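Amidohydrolase 3 domain-containing protein (Pyrococcus furiosus, PDB 3ICJ) probably hydrolyses carbon-nitrogen bonds other than peptide bonds, as a zinc-dependent member of the amidohydrolase family. Local coordinates at residues A39-T44 with S72-I77; P162-R167 with R201-S206; E272-L277 with V332-R337; Q395-V400 with P442-D447. One frame throughout, in Å; residues are numbered along the deposited sequence. Where two conformers were deposited one is given.

The four contacts follow in series along the chain. Contact 1 belongs to a small sheet near the N-terminus and contact 2 to a separate mixed sheet; their centres lie about 55 Å apart, on opposite sides of the chain's centre. Contacts 3 and 4 belong to the (beta/alpha)8 barrel that carries the zinc site, yet their centres are about 33 Å apart. Contact 3 joins two helices on the outside of the barrel, whereas contact 4 joins the segments following its last two strands, with the Pro396 side chain about 13 Å from a zinc ion. Contact 2 comes within about 13 Å of contact 3, between nearest atoms. Contacts 1 to 3 lie away from the metals.

Contact 1: residues A39-T44 with S72-I77; sequences ALINGT and STALRI
A helix packed on the face of a small mixed sheet brings Ala39 and Ile41 of strand 37-41 against Ala74 and Leu75 of helix 71-81. The two axes approach to 8.1 Å and run roughly antiparallel (148°), a close spacing that the small alanine side chains permit. Ala39 CB rests on the helix backbone, 3.7 Å from Ala74 O. Two residues along the strand, Ile41 points to the same side and does the rest with both of its branches. Its CG2 lies beside the residue's own backbone N and meets Ala74 CB at 4.1 Å. The other branch, CG1, stands between the backbone N and the carbonyl carbon (chi1 60°) and carries the ethyl end toward Leu75, where Ile41 CD1 meets Leu75 CD1 at 4.2 Å. The contact is made by van der Waals packing, partly against the helix backbone, with no polar bond between the segments; it is buried at the alanines and more open toward Leu75. Leu40, pointing to the other side of the sheet, packs on Ile60 and Ile86. Strand 37-41 runs between strands 57-61 and 84-87, and the helix spans all three: Ala74 also touches Val59 of the former and Leu75 touches Ile85 of the latter.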
loop_
_atom_site.group_PDB
_atom_site.type_symbol
_atom_site.label_atom_id
_atom_site.label_comp_id
_atom_site.label_asym_id
_atom_site.label_seq_id
_atom_site.Cartn_x
_atom_site.Cartn_y
_atom_site.Cartn_z
ATOM N N ALA A 39 -4.763 32.063 3.573
ATOM C CA ALA A 39 -5.054 32.238 2.172
ATOM C C ALA A 39 -3.759 32.049 1.376
ATOM O O ALA A 39 -2.760 32.715 1.636
ATOM C CB ALA A 39 -5.679 33.617 1.909
ATOM N N LEU A 40 -3.778 31.103 0.444
ATOM C CA LEU A 40 -2.693 30.920 -0.528
ATOM C C LEU A 40 -3.106 31.694 -1.773
ATOM O O LEU A 40 -4.136 31.393 -2.379
ATOM C CB LEU A 40 -2.506 29.432 -0.866
ATOM C CG LEU A 40 -2.591 28.406 0.262
ATOM C CD1 LEU A 40 -2.569 27.005 -0.327
ATOM C CD2 LEU A 40 -1.447 28.578 1.239
ATOM N N ILE A 41 -2.321 32.707 -2.142
ATOM C CA ILE A 41 -2.683 33.634 -3.234
ATOM C C ILE A 41 -1.580 33.728 -4.296
ATOM O O ILE A 41 -0.496 33.167 -4.101
ATOM C CB ILE A 41 -3.045 35.049 -2.689
ATOM C CG1 ILE A 41 -1.877 35.680 -1.925
ATOM C CG2 ILE A 41 -4.293 34.995 -1.775
ATOM C CD1 ILE A 41 -1.944 37.165 -1.921
ATOM N N ASN A 42 -1.858 34.413 -5.411
ATOM C CA ASN A 42 -0.849 34.706 -6.457
ATOM C C ASN A 42 -0.107 33.443 -6.989
ATOM O O ASN A 42 1.115 33.430 -7.182
ATOM C CB ASN A 42 0.109 35.826 -5.976
ATOM C CG ASN A 42 1.005 36.376 -7.080
ATOM O OD1 ASN A 42 0.598 36.484 -8.238
ATOM N ND2 ASN A 42 2.238 36.744 -6.712
ATOM N N GLY A 43 -0.869 32.374 -7.206
ATOM C CA GLY A 43 -0.328 31.153 -7.810
ATOM C C GLY A 43 -1.400 30.394 -8.564
ATOM O O GLY A 43 -2.488 30.922 -8.794
ATOM N N THR A 44 -1.088 29.162 -8.965
ATOM C CA THR A 44 -2.034 28.327 -9.701
ATOM C C THR A 44 -2.403 27.129 -8.845
ATOM O O THR A 44 -1.547 26.309 -8.529
ATOM C CB THR A 44 -1.457 27.818 -11.030
ATOM O OG1 THR A 44 -1.071 28.919 -11.854
ATOM C CG2 THR A 44 -2.485 26.969 -11.783
ATOM N N SER A 72 -7.644 37.751 -5.592
ATOM C CA SER A 72 -8.064 38.987 -4.911
ATOM C C SER A 72 -9.213 38.784 -3.903
ATOM O O SER A 72 -9.171 39.340 -2.797
ATOM C CB SER A 72 -8.378 40.109 -5.915
ATOM O OG SER A 72 -9.417 39.730 -6.799
ATOM N N THR A 73 -10.203 37.963 -4.266
ATOM C CA THR A 73 -11.296 37.615 -3.359
ATOM C C THR A 73 -10.755 36.862 -2.129
ATOM O O THR A 73 -11.129 37.167 -0.991
ATOM C CB THR A 73 -12.360 36.768 -4.090
ATOM O OG1 THR A 73 -12.861 37.519 -5.196
ATOM C CG2 THR A 73 -13.535 36.393 -3.168
ATOM N N ALA A 74 -9.859 35.903 -2.369
ATOM C CA ALA A 74 -9.172 35.172 -1.304
ATOM C C ALA A 74 -8.356 36.093 -0.380
ATOM O O ALA A 74 -8.339 35.908 0.837
ATOM C CB ALA A 74 -8.261 34.112 -1.899
ATOM N N LEU A 75 -7.683 37.073 -0.978
ATOM C CA LEU A 75 -6.922 38.056 -0.224
ATOM C C LEU A 75 -7.856 38.897 0.659
ATOM O O LEU A 75 -7.577 39.115 1.844
ATOM C CB LEU A 75 -6.086 38.918 -1.175
ATOM C CG LEU A 75 -5.266 40.066 -0.597
ATOM C CD1 LEU A 75 -4.356 39.596 0.537
ATOM C CD2 LEU A 75 -4.442 40.734 -1.696
ATOM N N ARG A 76 -8.973 39.330 0.082
ATOM C CA ARG A 76 -9.949 40.160 0.783
ATOM C C ARG A 76 -10.608 39.398 1.949
ATOM O O ARG A 76 -10.845 39.984 2.996
ATOM C CB ARG A 76 -11.005 40.675 -0.203
ATOM C CG ARG A 76 -11.925 41.768 0.316
ATOM C CD ARG A 76 -11.323 43.164 0.195
ATOM N NE ARG A 76 -10.902 43.688 1.492
ATOM C CZ ARG A 76 -11.713 44.295 2.360
ATOM N NH1 ARG A 76 -11.225 44.742 3.512
ATOM N NH2 ARG A 76 -13.009 44.452 2.085
ATOM N N ILE A 77 -10.906 38.112 1.754
ATOM C CA ILE A 77 -11.490 37.292 2.830
ATOM C C ILE A 77 -10.542 37.205 4.041
ATOM O O ILE A 77 -10.949 37.437 5.194
ATOM C CB ILE A 77 -11.907 35.882 2.330
ATOM C CG1 ILE A 77 -13.068 35.992 1.338
ATOM C CG2 ILE A 77 -12.316 34.966 3.513
ATOM C CD1 ILE A 77 -13.490 34.649 0.675
#

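Contact 2: residues P162-R167 with R201-S206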
loop_
_atom_site.group_PDB
_atom_site.type_symbol
_atom_site.label_atom_id
_atom_site.label_comp_id
_atom_site.label_asym_id
_atom_site.label_seq_id
_atom_site.Cartn_x
_atom_site.Cartn_y
_atom_site.Cartn_z
ATOM N N PRO A 162 20.264 -10.261 18.314
ATOM C CA PRO A 162 19.607 -11.055 17.257
ATOM C C PRO A 162 19.736 -10.415 15.884
ATOM O O PRO A 162 19.688 -9.193 15.752
ATOM C CB PRO A 162 18.136 -11.096 17.686
ATOM C CG PRO A 162 18.178 -10.917 19.149
ATOM C CD PRO A 162 19.320 -9.978 19.416
ATOM N N VAL A 163 19.944 -11.262 14.886
ATOM C CA VAL A 163 20.218 -10.833 13.524
ATOM C C VAL A 163 19.358 -11.688 12.599
ATOM O O VAL A 163 19.255 -12.896 12.797
ATOM C CB VAL A 163 21.736 -10.983 13.209
ATOM C CG1 VAL A 163 21.989 -11.059 11.736
ATOM C CG2 VAL A 163 22.544 -9.817 13.825
ATOM N N PHE A 164 18.715 -11.072 11.607
ATOM C CA PHE A 164 17.878 -11.829 10.675
ATOM C C PHE A 164 18.024 -11.162 9.315
ATOM O O PHE A 164 17.609 -10.011 9.137
ATOM C CB PHE A 164 16.419 -11.828 11.159
ATOM C CG PHE A 164 15.469 -12.630 10.285
ATOM C CD1 PHE A 164 15.116 -13.922 10.637
ATOM C CD2 PHE A 164 14.919 -12.083 9.128
ATOM C CE1 PHE A 164 14.246 -14.665 9.847
ATOM C CE2 PHE A 164 14.045 -12.822 8.326
ATOM C CZ PHE A 164 13.711 -14.113 8.687
ATOM N N LEU A 165 18.633 -11.875 8.370
ATOM C CA LEU A 165 19.050 -11.275 7.095
ATOM C C LEU A 165 18.493 -11.990 5.865
ATOM O O LEU A 165 18.863 -13.125 5.590
ATOM C CB LEU A 165 20.579 -11.239 6.996
ATOM C CG LEU A 165 21.381 -10.646 8.158
ATOM C CD1 LEU A 165 22.863 -10.943 7.978
ATOM C CD2 LEU A 165 21.156 -9.157 8.298
ATOM N N TYR A 166 17.608 -11.316 5.137
ATOM C CA TYR A 166 17.056 -11.864 3.903
ATOM C C TYR A 166 18.136 -12.019 2.838
ATOM O O TYR A 166 19.081 -11.232 2.778
ATOM C CB TYR A 166 15.926 -10.974 3.382
ATOM C CG TYR A 166 14.657 -11.053 4.199
ATOM C CD1 TYR A 166 13.726 -12.059 3.976
ATOM C CD2 TYR A 166 14.390 -10.123 5.195
ATOM C CE1 TYR A 166 12.564 -12.136 4.721
ATOM C CE2 TYR A 166 13.231 -10.192 5.945
ATOM C CZ TYR A 166 12.322 -11.200 5.704
ATOM O OH TYR A 166 11.167 -11.272 6.448
ATOM N N ARG A 167 17.988 -13.038 1.998
ATOM C CA ARG A 167 18.659 -13.066 0.703
ATOM C C ARG A 167 17.996 -12.109 -0.282
ATOM O O ARG A 167 16.893 -11.618 -0.039
ATOM C CB ARG A 167 18.663 -14.486 0.132
ATOM C CG ARG A 167 19.707 -14.717 -0.949
ATOM C CD ARG A 167 19.588 -16.111 -1.541
ATOM N NE ARG A 167 20.515 -16.315 -2.650
ATOM C CZ ARG A 167 20.308 -15.876 -3.888
ATOM N NH1 ARG A 167 19.202 -15.205 -4.179
ATOM N NH2 ARG A 167 21.207 -16.107 -4.835
ATOM N N ARG A 201 8.522 -22.510 3.599
ATOM C CA ARG A 201 7.540 -22.479 4.675
ATOM C C ARG A 201 8.132 -21.878 5.946
ATOM O O ARG A 201 7.502 -21.053 6.606
ATOM C CB ARG A 201 7.011 -23.887 4.957
ATOM C CG ARG A 201 5.758 -24.248 4.175
ATOM C CD ARG A 201 5.695 -23.495 2.857
ATOM N NE ARG A 201 4.406 -22.838 2.664
ATOM C CZ ARG A 201 4.184 -21.870 1.780
ATOM N NH1 ARG A 201 5.170 -21.442 1.002
ATOM N NH2 ARG A 201 2.978 -21.330 1.674
ATOM N N ALA A 202 9.348 -22.297 6.280
ATOM C CA ALA A 202 9.924 -22.013 7.585
ATOM C C ALA A 202 10.319 -20.560 7.683
ATOM O O ALA A 202 10.317 -19.978 8.745
ATOM C CB ALA A 202 11.099 -22.895 7.846
ATOM N N LEU A 203 10.640 -19.985 6.543
ATOM C CA LEU A 203 10.844 -18.540 6.428
ATOM C C LEU A 203 9.539 -17.749 6.635
ATOM O O LEU A 203 9.527 -16.769 7.380
ATOM C CB LEU A 203 11.482 -18.176 5.080
ATOM C CG LEU A 203 11.530 -16.692 4.687
ATOM C CD1 LEU A 203 12.386 -15.855 5.632
ATOM C CD2 LEU A 203 12.073 -16.571 3.314
ATOM N N GLU A 204 8.467 -18.171 5.966
ATOM C CA GLU A 204 7.119 -17.626 6.187
ATOM C C GLU A 204 6.698 -17.679 7.657
ATOM O O GLU A 204 6.213 -16.690 8.194
ATOM C CB GLU A 204 6.081 -18.363 5.342
ATOM C CG GLU A 204 6.022 -17.950 3.884
ATOM C CD GLU A 204 5.139 -18.879 3.048
ATOM O OE1 GLU A 204 4.151 -19.432 3.586
ATOM O OE2 GLU A 204 5.437 -19.063 1.847
ATOM N N GLU A 205 6.892 -18.835 8.294
ATOM C CA GLU A 205 6.643 -19.016 9.735
ATOM C C GLU A 205 7.558 -18.144 10.622
ATOM O O GLU A 205 7.093 -17.581 11.617
ATOM C CB GLU A 205 6.736 -20.508 10.112
ATOM C CG GLU A 205 6.885 -20.838 11.606
ATOM C CD GLU A 205 5.562 -20.930 12.381
ATOM O OE1 GLU A 205 5.541 -21.655 13.400
ATOM O OE2 GLU A 205 4.550 -20.294 11.997
ATOM N N SER A 206 8.837 -18.032 10.251
ATOM C CA SER A 206 9.780 -17.111 10.909
ATOM C C SER A 206 9.263 -15.677 10.913
ATOM O O SER A 206 9.288 -15.030 11.959
ATOM C CB SER A 206 11.167 -17.126 10.247
ATOM O OG SER A 206 11.838 -18.355 10.456
#
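Leu203 sends one methyl group, CD1, against two aromatic rings, those of Phe164 and Tyr166. The distances from Leu203 CD1 to Phe164 CZ and to Tyr166 CE1 are equal, 3.8 Å each, so a single branch touches both. For Phe164 the methyl comes at the ring edge, near the ring plane; toward Tyr166 it approaches obliquely. With CG of Leu203 opposite the residue's own backbone N (chi1 169°), the branch reaches beyond the helix surface to the aromatic pair. The rings also pack together, edge to face (T-shaped): Phe164 turns its edge to one face of Tyr166, with Phe164 CE2 standing 3.5 Å above that plane and toward its rim. Both belong to strand 163-167 of a six-stranded mixed sheet, and Leu203 belongs to helix 200-214, which directly follows strand 197-199 of the same sheet. Strand 172-175 runs between those two strands, and Leu203 packs on its Ala173 as well. The helix thus folds back over the face of the sheet, its axis 11.9 Å from that of strand 163-167, a spacing filled by the large side chains. Phe164 extends straight out from its strand, CG anti to the backbone N (chi1 -178°), and its CE1 meets Ser206 CB at 4.0 Å. The buried hydroxyl of Ser206 is satisfied within its own helix, Ser206 OG donating to Ala202 O at 2.8 Å. That carbonyl oxygen also accepts from Ser206 N, the two donors approaching from opposite faces of its plane. At the far end of Tyr166, the hydroxyl has a weak hydrogen bond with Arg207 NE.

Contact 3: residues E272-L277 with V332-R337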
loop_
_atom_site.group_PDB
_atom_site.type_symbol
_atom_site.label_atom_id
_atom_site.label_comp_id
_atom_site.label_asym_id
_atom_site.label_seq_id
_atom_site.Cartn_x
_atom_site.Cartn_y
_atom_site.Cartn_z
ATOM N N GLU A 272 -8.887 -11.473 12.133
ATOM C CA GLU A 272 -8.646 -11.904 13.519
ATOM C C GLU A 272 -9.097 -10.879 14.545
ATOM O O GLU A 272 -9.442 -11.238 15.646
ATOM C CB GLU A 272 -7.164 -12.186 13.757
ATOM C CG GLU A 272 -6.661 -13.478 13.119
ATOM C CD GLU A 272 -6.274 -13.296 11.659
ATOM O OE1 GLU A 272 -5.850 -12.171 11.287
ATOM O OE2 GLU A 272 -6.398 -14.277 10.888
ATOM N N LEU A 273 -9.067 -9.602 14.183
ATOM C CA LEU A 273 -9.504 -8.531 15.072
ATOM C C LEU A 273 -11.024 -8.404 15.254
ATOM O O LEU A 273 -11.450 -7.709 16.165
ATOM C CB LEU A 273 -8.917 -7.171 14.636
ATOM C CG LEU A 273 -7.450 -7.022 15.068
ATOM C CD1 LEU A 273 -6.770 -5.901 14.295
ATOM C CD2 LEU A 273 -7.414 -6.737 16.565
ATOM N N LEU A 274 -11.827 -9.051 14.405
ATOM C CA LEU A 274 -13.303 -8.989 14.527
ATOM C C LEU A 274 -13.887 -9.444 15.869
ATOM O O LEU A 274 -14.859 -8.842 16.344
ATOM C CB LEU A 274 -14.005 -9.722 13.384
ATOM C CG LEU A 274 -13.925 -9.037 12.015
ATOM C CD1 LEU A 274 -14.178 -10.055 10.909
ATOM C CD2 LEU A 274 -14.876 -7.857 11.918
ATOM N N ASP A 275 -13.309 -10.489 16.477
ATOM C CA ASP A 275 -13.748 -10.935 17.792
ATOM C C ASP A 275 -13.733 -9.814 18.848
ATOM O O ASP A 275 -14.713 -9.640 19.565
ATOM C CB ASP A 275 -12.912 -12.111 18.306
ATOM C CG ASP A 275 -13.167 -13.418 17.564
ATOM O OD1 ASP A 275 -14.164 -13.574 16.824
ATOM O OD2 ASP A 275 -12.332 -14.318 17.741
ATOM N N LYS A 276 -12.632 -9.055 18.924
ATOM C CA LYS A 276 -12.490 -7.991 19.917
ATOM C C LYS A 276 -13.371 -6.786 19.586
ATOM O O LYS A 276 -13.952 -6.180 20.495
ATOM C CB LYS A 276 -11.019 -7.567 20.072
ATOM C CG LYS A 276 -10.158 -8.584 20.832
ATOM C CD LYS A 276 -8.708 -8.127 20.888
ATOM C CE LYS A 276 -7.858 -9.162 21.631
ATOM N NZ LYS A 276 -6.472 -8.667 21.883
ATOM N N LEU A 277 -13.495 -6.479 18.288
ATOM C CA LEU A 277 -14.409 -5.424 17.826
ATOM C C LEU A 277 -15.882 -5.704 18.192
ATOM O O LEU A 277 -16.557 -4.831 18.751
ATOM C CB LEU A 277 -14.245 -5.144 16.319
ATOM C CG LEU A 277 -12.936 -4.599 15.727
ATOM C CD1 LEU A 277 -13.196 -4.004 14.324
ATOM C CD2 LEU A 277 -12.295 -3.550 16.595
ATOM N N VAL A 332 -17.934 -14.283 2.104
ATOM C CA VAL A 332 -19.305 -13.914 2.506
ATOM C C VAL A 332 -19.488 -13.934 4.036
ATOM O O VAL A 332 -20.096 -13.015 4.591
ATOM C CB VAL A 332 -20.419 -14.762 1.785
ATOM C CG1 VAL A 332 -21.815 -14.417 2.326
ATOM C CG2 VAL A 332 -20.400 -14.491 0.274
ATOM N N GLU A 333 -18.915 -14.937 4.707
ATOM C CA GLU A 333 -18.959 -15.033 6.188
ATOM C C GLU A 333 -18.342 -13.787 6.876
ATOM O O GLU A 333 -18.915 -13.242 7.819
ATOM C CB GLU A 333 -18.275 -16.324 6.659
ATOM C CG GLU A 333 -18.628 -16.807 8.078
ATOM C CD GLU A 333 -17.631 -16.345 9.137
ATOM O OE1 GLU A 333 -17.951 -16.469 10.342
ATOM O OE2 GLU A 333 -16.530 -15.856 8.775
ATOM N N VAL A 334 -17.202 -13.322 6.371
ATOM C CA VAL A 334 -16.551 -12.131 6.922
ATOM C C VAL A 334 -17.364 -10.882 6.613
ATOM O O VAL A 334 -17.589 -10.064 7.506
ATOM C CB VAL A 334 -15.080 -11.991 6.429
ATOM C CG1 VAL A 334 -14.494 -10.621 6.800
ATOM C CG2 VAL A 334 -14.228 -13.090 7.016
ATOM N N ILE A 335 -17.841 -10.766 5.368
ATOM C CA ILE A 335 -18.724 -9.666 4.956
ATOM C C ILE A 335 -19.956 -9.551 5.868
ATOM O O ILE A 335 -20.355 -8.449 6.259
ATOM C CB ILE A 335 -19.161 -9.780 3.457
ATOM C CG1 ILE A 335 -17.965 -9.566 2.529
ATOM C CG2 ILE A 335 -20.237 -8.761 3.120
ATOM C CD1 ILE A 335 -18.272 -9.912 1.042
ATOM N N GLU A 336 -20.551 -10.681 6.231
ATOM C CA GLU A 336 -21.738 -10.628 7.075
ATOM C C GLU A 336 -21.421 -10.133 8.487
ATOM O O GLU A 336 -22.293 -9.587 9.161
ATOM C CB GLU A 336 -22.456 -11.982 7.106
ATOM C CG GLU A 336 -23.106 -12.347 5.772
ATOM C CD GLU A 336 -24.226 -11.389 5.375
ATOM O OE1 GLU A 336 -25.020 -10.974 6.249
ATOM O OE2 GLU A 336 -24.325 -11.064 4.180
ATOM N N ARG A 337 -20.180 -10.324 8.925
ATOM C CA ARG A 337 -19.714 -9.790 10.196
ATOM C C ARG A 337 -19.356 -8.305 10.074
ATOM O O ARG A 337 -19.493 -7.550 11.040
ATOM C CB ARG A 337 -18.492 -10.573 10.704
ATOM C CG ARG A 337 -18.774 -11.997 11.172
ATOM C CD ARG A 337 -17.467 -12.690 11.595
ATOM N NE ARG A 337 -17.076 -12.344 12.967
ATOM C CZ ARG A 337 -15.982 -12.785 13.585
ATOM N NH1 ARG A 337 -15.108 -13.572 12.953
ATOM N NH2 ARG A 337 -15.748 -12.419 14.834
#
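Leu274 and Arg337 form the close-packed part of this contact, the leucine lying over one face of the arginine's guanidinium group. Leu274 CB sits 3.5 Å above that plane, displaced toward the rim near NH2. Further along the same side chain, Leu274 CD1 reaches Val334 CG1 at 4.2 Å, the two side chains crossing at about a right angle. Leu274 and Val334 are buried, and Leu341 adds to the cover of the leucine while Val295 and Leu297 pack on the valine. The segments belong to helices 274-280 and 328-338, which follow the third and fourth strands of the (beta/alpha)8 barrel, 264-269 and 290-294, and lie side by side on its outer surface. Toward solvent, the two segments are joined by one salt bridge. Asp275 is exposed and its CB points away from helix 328-338, yet its carboxylate returns far enough for Arg337 NH2 to donate to Asp275 OD1 at 2.8 Å. The hydrogen bond within it is somewhat bent (148°) and uses the anti side of the oxygen, 23° out of the carboxylate plane. The arginine chain is extended at chi2 and then bends at chi3 (82°), which lays its flat end across Leu274 with NH2 directed at the aspartate. A second carboxylate, Glu278 OE2, forms a salt bridge with Arg337 NE. One cation is therefore shared by two acids of helix 274-280, and its flat group lies against the leucine while Asp275 meets it at the edge; two ionic partners, bonded through different nitrogens, would restrict rotation of the guanidinium.

Contact 4: residues Q395-V400 with P442-D447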
loop_
_atom_site.group_PDB
_atom_site.type_symbol
_atom_site.label_atom_id
_atom_site.label_comp_id
_atom_site.label_asym_id
_atom_site.label_seq_id
_atom_site.Cartn_x
_atom_site.Cartn_y
_atom_site.Cartn_z
ATOM N N GLN A 395 -2.082 -0.781 -8.919
ATOM C CA GLN A 395 -0.705 -0.350 -8.707
ATOM C C GLN A 395 -0.009 -0.224 -10.068
ATOM O O GLN A 395 0.454 -1.238 -10.626
ATOM C CB GLN A 395 0.051 -1.347 -7.796
ATOM C CG GLN A 395 -0.499 -1.482 -6.356
ATOM C CD GLN A 395 -1.800 -2.300 -6.267
ATOM O OE1 GLN A 395 -1.972 -3.294 -6.985
ATOM N NE2 GLN A 395 -2.717 -1.881 -5.386
ATOM N N PRO A 396 0.047 1.006 -10.626
ATOM C CA PRO A 396 0.573 1.120 -11.988
ATOM C C PRO A 396 2.032 0.704 -12.145
ATOM O O PRO A 396 2.397 0.240 -13.224
ATOM C CB PRO A 396 0.395 2.599 -12.322
ATOM C CG PRO A 396 -0.734 3.049 -11.447
ATOM C CD PRO A 396 -0.604 2.258 -10.182
ATOM N N HIS A 397 2.850 0.839 -11.100
ATOM C CA HIS A 397 4.250 0.447 -11.207
ATOM C C HIS A 397 4.443 -1.069 -11.405
ATOM O O HIS A 397 5.493 -1.495 -11.852
ATOM C CB HIS A 397 5.115 0.999 -10.050
ATOM C CG HIS A 397 6.570 1.086 -10.397
ATOM N ND1 HIS A 397 7.508 0.200 -9.909
ATOM C CD2 HIS A 397 7.240 1.921 -11.231
ATOM C CE1 HIS A 397 8.697 0.494 -10.415
ATOM N NE2 HIS A 397 8.561 1.533 -11.219
ATOM N N PHE A 398 3.422 -1.876 -11.110
ATOM C CA PHE A 398 3.444 -3.322 -11.424
ATOM C C PHE A 398 3.705 -3.536 -12.928
ATOM O O PHE A 398 4.321 -4.519 -13.323
ATOM C CB PHE A 398 2.113 -4.013 -11.069
ATOM C CG PHE A 398 1.907 -4.346 -9.588
ATOM C CD1 PHE A 398 2.711 -3.827 -8.594
ATOM C CD2 PHE A 398 0.833 -5.148 -9.216
ATOM C CE1 PHE A 398 2.484 -4.140 -7.242
ATOM C CE2 PHE A 398 0.593 -5.464 -7.881
ATOM C CZ PHE A 398 1.431 -4.954 -6.889
ATOM N N ILE A 399 3.230 -2.616 -13.761
ATOM C CA ILE A 399 3.473 -2.679 -15.209
ATOM C C ILE A 399 4.975 -2.690 -15.539
ATOM O O ILE A 399 5.433 -3.513 -16.341
ATOM C CB ILE A 399 2.744 -1.551 -15.983
ATOM C CG1 ILE A 399 1.230 -1.702 -15.816
ATOM C CG2 ILE A 399 3.111 -1.604 -17.469
ATOM C CD1 ILE A 399 0.389 -0.479 -16.277
ATOM N N VAL A 400 5.727 -1.790 -14.894
ATOM C CA VAL A 400 7.185 -1.732 -14.987
ATOM C C VAL A 400 7.883 -2.966 -14.372
ATOM O O VAL A 400 8.764 -3.557 -14.994
ATOM C CB VAL A 400 7.734 -0.426 -14.310
ATOM C CG1 VAL A 400 9.263 -0.338 -14.415
ATOM C CG2 VAL A 400 7.108 0.802 -14.951
ATOM N N PRO A 442 5.020 8.742 -5.811
ATOM C CA PRO A 442 3.853 8.733 -6.668
ATOM C C PRO A 442 4.181 9.092 -8.119
ATOM O O PRO A 442 3.577 8.522 -9.030
ATOM C CB PRO A 442 2.935 9.786 -6.031
ATOM C CG PRO A 442 3.447 9.964 -4.658
ATOM C CD PRO A 442 4.906 9.753 -4.746
ATOM N N TRP A 443 5.148 9.988 -8.315
ATOM C CA TRP A 443 5.580 10.419 -9.651
ATOM C C TRP A 443 6.126 9.281 -10.492
ATOM O O TRP A 443 5.956 9.292 -11.704
ATOM C CB TRP A 443 6.585 11.598 -9.597
ATOM C CG TRP A 443 6.006 12.827 -8.917
ATOM C CD1 TRP A 443 6.356 13.330 -7.687
ATOM C CD2 TRP A 443 4.941 13.666 -9.406
ATOM N NE1 TRP A 443 5.578 14.429 -7.389
ATOM C CE2 TRP A 443 4.704 14.657 -8.424
ATOM C CE3 TRP A 443 4.162 13.673 -10.575
ATOM C CZ2 TRP A 443 3.731 15.664 -8.586
ATOM C CZ3 TRP A 443 3.191 14.676 -10.736
ATOM C CH2 TRP A 443 2.988 15.652 -9.744
ATOM N N VAL A 444 6.726 8.285 -9.834
ATOM C CA VAL A 444 7.278 7.118 -10.509
ATOM C C VAL A 444 6.130 6.194 -10.970
ATOM O O VAL A 444 6.199 5.623 -12.051
ATOM C CB VAL A 444 8.344 6.398 -9.586
ATOM C CG1 VAL A 444 8.794 5.054 -10.144
ATOM C CG2 VAL A 444 9.565 7.307 -9.360
ATOM N N SER A 445 5.066 6.076 -10.169
ATOM C CA SER A 445 3.874 5.327 -10.568
ATOM C C SER A 445 2.987 6.066 -11.594
ATOM O O SER A 445 2.341 5.430 -12.415
ATOM C CB SER A 445 3.021 4.922 -9.352
ATOM O OG SER A 445 3.627 3.852 -8.647
ATOM N N ILE A 446 2.946 7.397 -11.520
ATOM C CA ILE A 446 2.234 8.227 -12.503
ATOM C C ILE A 446 2.852 8.050 -13.907
ATOM O O ILE A 446 2.123 7.879 -14.901
ATOM C CB ILE A 446 2.219 9.722 -12.066
ATOM C CG1 ILE A 446 1.169 9.933 -10.974
ATOM C CG2 ILE A 446 1.884 10.684 -13.246
ATOM C CD1 ILE A 446 1.400 11.173 -10.238
ATOM N N ASP A 447 4.186 8.076 -13.961
ATOM C CA ASP A 447 4.966 7.853 -15.183
ATOM C C ASP A 447 4.603 6.522 -15.835
ATOM O O ASP A 447 4.434 6.436 -17.051
ATOM C CB ASP A 447 6.455 7.852 -14.827
ATOM C CG ASP A 447 7.339 8.160 -16.004
ATOM O OD1 ASP A 447 7.768 9.333 -16.123
ATOM O OD2 ASP A 447 7.610 7.238 -16.805
HETATM O O HOH W 1 2.258 1.699 -8.382
#
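This is a close, water-bridged packing contact between Pro396 and His397, in the turn after barrel strand 391-394, and Val444 and Ser445 of helix 442-451, which follows the last barrel strand, 429-431. The CA atoms of His397 and Ser445 are only 4.9 Å apart. Pro396 CB presses on the helix backbone, 3.4 Å from Ser445 O, and His397 CB lies 3.5 Å from Ser445 OG. With CG roughly opposite the backbone N (chi1 -157°), the imidazole reaches past the serine so that His397 CD2 and NE2 both meet Val444 CG1 at 3.7 Å, the methyl coming obliquely to the ring; Val400 CB covers one face. On its other nitrogen, ND1, His397 is hydrogen-bonded to Glu438 OE1. A water bridges the two segments, 2.9 Å from His397 N and 2.6 Å from Ser445 OG. At the first position of this type I turn, Gln395 OE1 is hydrogen-bonded to ND1 of the zinc ligand His373, placing Gln395 in the second shell of the metal site. The water accepts from the turn's N-H and donates to the serine oxygen, so it couples the two segments through one bond to each.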